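Local coordinates for terminase subunit UL89 protein (Human herpesvirus 5, PDB 3N4P) that is the nuclease domain of the terminase large subunit, which probably acts in the motor that translocates viral genomic DNA into empty capsids, at residues D57-T62 with G86-Q91. Numbering follows the deposited sequence.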
loop_
_atom_site.group_PDB
_atom_site.type_symbol
_atom_site.label_atom_id
_atom_site.label_comp_id
_atom_site.label_asym_id
_atom_site.label_seq_id
_atom_site.Cartn_x
_atom_site.Cartn_y
_atom_site.Cartn_z
ATOM N N ASP B 57 15.908 4.749 -8.395
ATOM C CA ASP B 57 17.242 4.334 -7.968
ATOM C C ASP B 57 17.188 3.019 -7.211
ATOM O O ASP B 57 18.015 2.157 -7.452
ATOM C CB ASP B 57 17.907 5.429 -7.120
ATOM C CG ASP B 57 17.490 6.839 -7.561
ATOM O OD1 ASP B 57 16.276 7.179 -7.333
ATOM O OD2 ASP B 57 18.356 7.565 -8.132
ATOM N N TYR B 58 16.175 2.851 -6.361
ATOM C CA TYR B 58 16.037 1.686 -5.481
ATOM C C TYR B 58 15.254 0.482 -6.005
ATOM O O TYR B 58 15.128 -0.507 -5.293
ATOM C CB TYR B 58 15.501 2.138 -4.096
ATOM C CG TYR B 58 16.527 3.023 -3.420
ATOM C CD1 TYR B 58 17.499 2.462 -2.595
ATOM C CD2 TYR B 58 16.610 4.392 -3.714
ATOM C CE1 TYR B 58 18.496 3.256 -2.008
ATOM C CE2 TYR B 58 17.625 5.202 -3.145
ATOM C CZ TYR B 58 18.547 4.615 -2.286
ATOM O OH TYR B 58 19.542 5.358 -1.699
ATOM N N PHE B 59 14.745 0.533 -7.236
ATOM C CA PHE B 59 14.075 -0.656 -7.794
ATOM C C PHE B 59 15.019 -1.609 -8.472
ATOM O O PHE B 59 15.949 -1.203 -9.184
ATOM C CB PHE B 59 12.966 -0.267 -8.782
ATOM C CG PHE B 59 11.787 0.368 -8.122
ATOM C CD1 PHE B 59 11.809 1.726 -7.783
ATOM C CD2 PHE B 59 10.673 -0.379 -7.816
ATOM C CE1 PHE B 59 10.720 2.334 -7.148
ATOM C CE2 PHE B 59 9.578 0.216 -7.185
ATOM C CZ PHE B 59 9.626 1.588 -6.817
ATOM N N GLY B 60 14.776 -2.896 -8.315
ATOM C CA GLY B 60 15.526 -3.814 -9.166
ATOM C C GLY B 60 15.127 -3.592 -10.636
ATOM O O GLY B 60 13.990 -3.243 -10.913
ATOM N N LYS B 61 16.072 -3.763 -11.579
ATOM C CA LYS B 61 15.753 -3.556 -12.985
ATOM C C LYS B 61 15.395 -4.845 -13.717
ATOM O O LYS B 61 15.100 -4.844 -14.924
ATOM C CB LYS B 61 16.874 -2.773 -13.679
ATOM C CG LYS B 61 17.182 -1.538 -12.851
ATOM C CD LYS B 61 18.042 -0.566 -13.607
ATOM C CE LYS B 61 17.807 0.812 -13.010
ATOM N NZ LYS B 61 19.058 1.647 -13.116
ATOM N N THR B 62 15.378 -5.932 -12.972
ATOM C CA THR B 62 15.088 -7.186 -13.559
ATOM C C THR B 62 13.739 -7.731 -13.156
ATOM O O THR B 62 13.472 -7.884 -11.992
ATOM C CB THR B 62 16.190 -8.203 -13.221
ATOM O OG1 THR B 62 17.398 -7.765 -13.825
ATOM C CG2 THR B 62 15.857 -9.555 -13.843
ATOM N N GLY B 86 9.899 -8.279 -8.827
ATOM C CA GLY B 86 11.129 -7.477 -8.958
ATOM C C GLY B 86 11.489 -6.956 -7.564
ATOM O O GLY B 86 10.609 -6.849 -6.696
ATOM N N ALA B 87 12.728 -6.548 -7.370
ATOM C CA ALA B 87 13.142 -6.094 -6.087
ATOM C C ALA B 87 12.791 -4.629 -5.855
ATOM O O ALA B 87 12.766 -3.813 -6.789
ATOM C CB ALA B 87 14.608 -6.374 -5.886
ATOM N N TYR B 88 12.527 -4.311 -4.580
ATOM C CA TYR B 88 12.526 -2.918 -4.157
ATOM C C TYR B 88 13.217 -2.806 -2.824
ATOM O O TYR B 88 12.716 -3.362 -1.859
ATOM C CB TYR B 88 11.098 -2.337 -4.107
ATOM C CG TYR B 88 11.106 -0.991 -3.474
ATOM C CD1 TYR B 88 11.710 0.088 -4.125
ATOM C CD2 TYR B 88 10.594 -0.787 -2.171
ATOM C CE1 TYR B 88 11.759 1.317 -3.532
ATOM C CE2 TYR B 88 10.666 0.451 -1.579
ATOM C CZ TYR B 88 11.257 1.502 -2.268
ATOM O OH TYR B 88 11.361 2.761 -1.698
ATOM N N ARG B 89 14.338 -2.064 -2.778
ATOM C CA ARG B 89 15.282 -2.067 -1.659
ATOM C C ARG B 89 15.438 -3.498 -1.214
ATOM O O ARG B 89 15.718 -4.328 -2.025
ATOM C CB ARG B 89 14.821 -1.117 -0.482
ATOM C CG ARG B 89 14.360 0.276 -0.971
ATOM C CD ARG B 89 13.906 1.297 0.122
ATOM N NE ARG B 89 14.851 2.420 0.186
ATOM C CZ ARG B 89 14.737 3.619 -0.407
ATOM N NH1 ARG B 89 13.676 3.936 -1.137
ATOM N NH2 ARG B 89 15.702 4.521 -0.227
ATOM N N HIS B 90 15.118 -3.788 0.042
ATOM C CA HIS B 90 15.158 -5.146 0.572
ATOM C C HIS B 90 13.834 -5.959 0.390
ATOM O O HIS B 90 13.755 -7.106 0.815
ATOM C CB HIS B 90 15.645 -5.107 2.051
ATOM C CG HIS B 90 14.731 -4.354 2.974
ATOM N ND1 HIS B 90 13.714 -3.532 2.522
ATOM C CD2 HIS B 90 14.653 -4.328 4.330
ATOM C CE1 HIS B 90 13.040 -3.051 3.554
ATOM N NE2 HIS B 90 13.582 -3.523 4.666
ATOM N N GLN B 91 12.826 -5.403 -0.297
ATOM C CA GLN B 91 11.538 -6.089 -0.517
ATOM C C GLN B 91 11.410 -6.628 -1.914
ATOM O O GLN B 91 12.229 -6.341 -2.793
ATOM C CB GLN B 91 10.373 -5.160 -0.199
ATOM C CG GLN B 91 10.405 -4.706 1.329
ATOM C CD GLN B 91 9.438 -3.579 1.623
ATOM O OE1 GLN B 91 9.580 -2.495 1.087
ATOM N NE2 GLN B 91 8.459 -3.828 2.471
#
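F59 and Y88 face each other in a single antiparallel bridge, flanked by two backbone hydrogen bonds: R89 N gives its hydrogen to Y58 O at 3.1 Å and G60 N to A87 O at 2.7 Å. Next along the chain, G60, lacking a CB, lets the loop run close to A87, whose methyl is itself small enough for this narrow approach.

Y58 and R89 make the flat contact. The guanidinium lies on one face of the phenol ring, planes 12° apart, with R89 CZ 3.7 Å from the ring centroid and NH2 over the ring's centre, a stacked cation-pi pair. A bend of the arginine chain at chi3 (113°) lays the group down this way. Its rotation is further fixed by NH1, which donates to Y88 OH at 2.7 Å with the hydroxyl in the guanidinium plane; arginine suits the place by offering a face to one tyrosine and an N-H to another.

The Y88 ring also borders F59, whose face it meets obliquely through CD1, 3.7 Å from F59 CZ. Y88 CG is anti to the backbone N (chi1 171°), which places the ring beside the loop. Phenylalanine fits the buried position, where Y95 and Y130 also pack on it, whereas tyrosine at 88 sends its hydroxyl on to E42 of the second subunit.

Beyond the bridge, R89 and H90 are the central residues of a type II' turn from Y88 to Q91, a tight beta hairpin joining strands 80-88 and 91-100. The arrangement thus ties the loop leading into strand 62-67 to the hairpin end of its antiparallel neighbour, in the central mixed sheet of the RNase H-like fold shared by terminase nuclease domains.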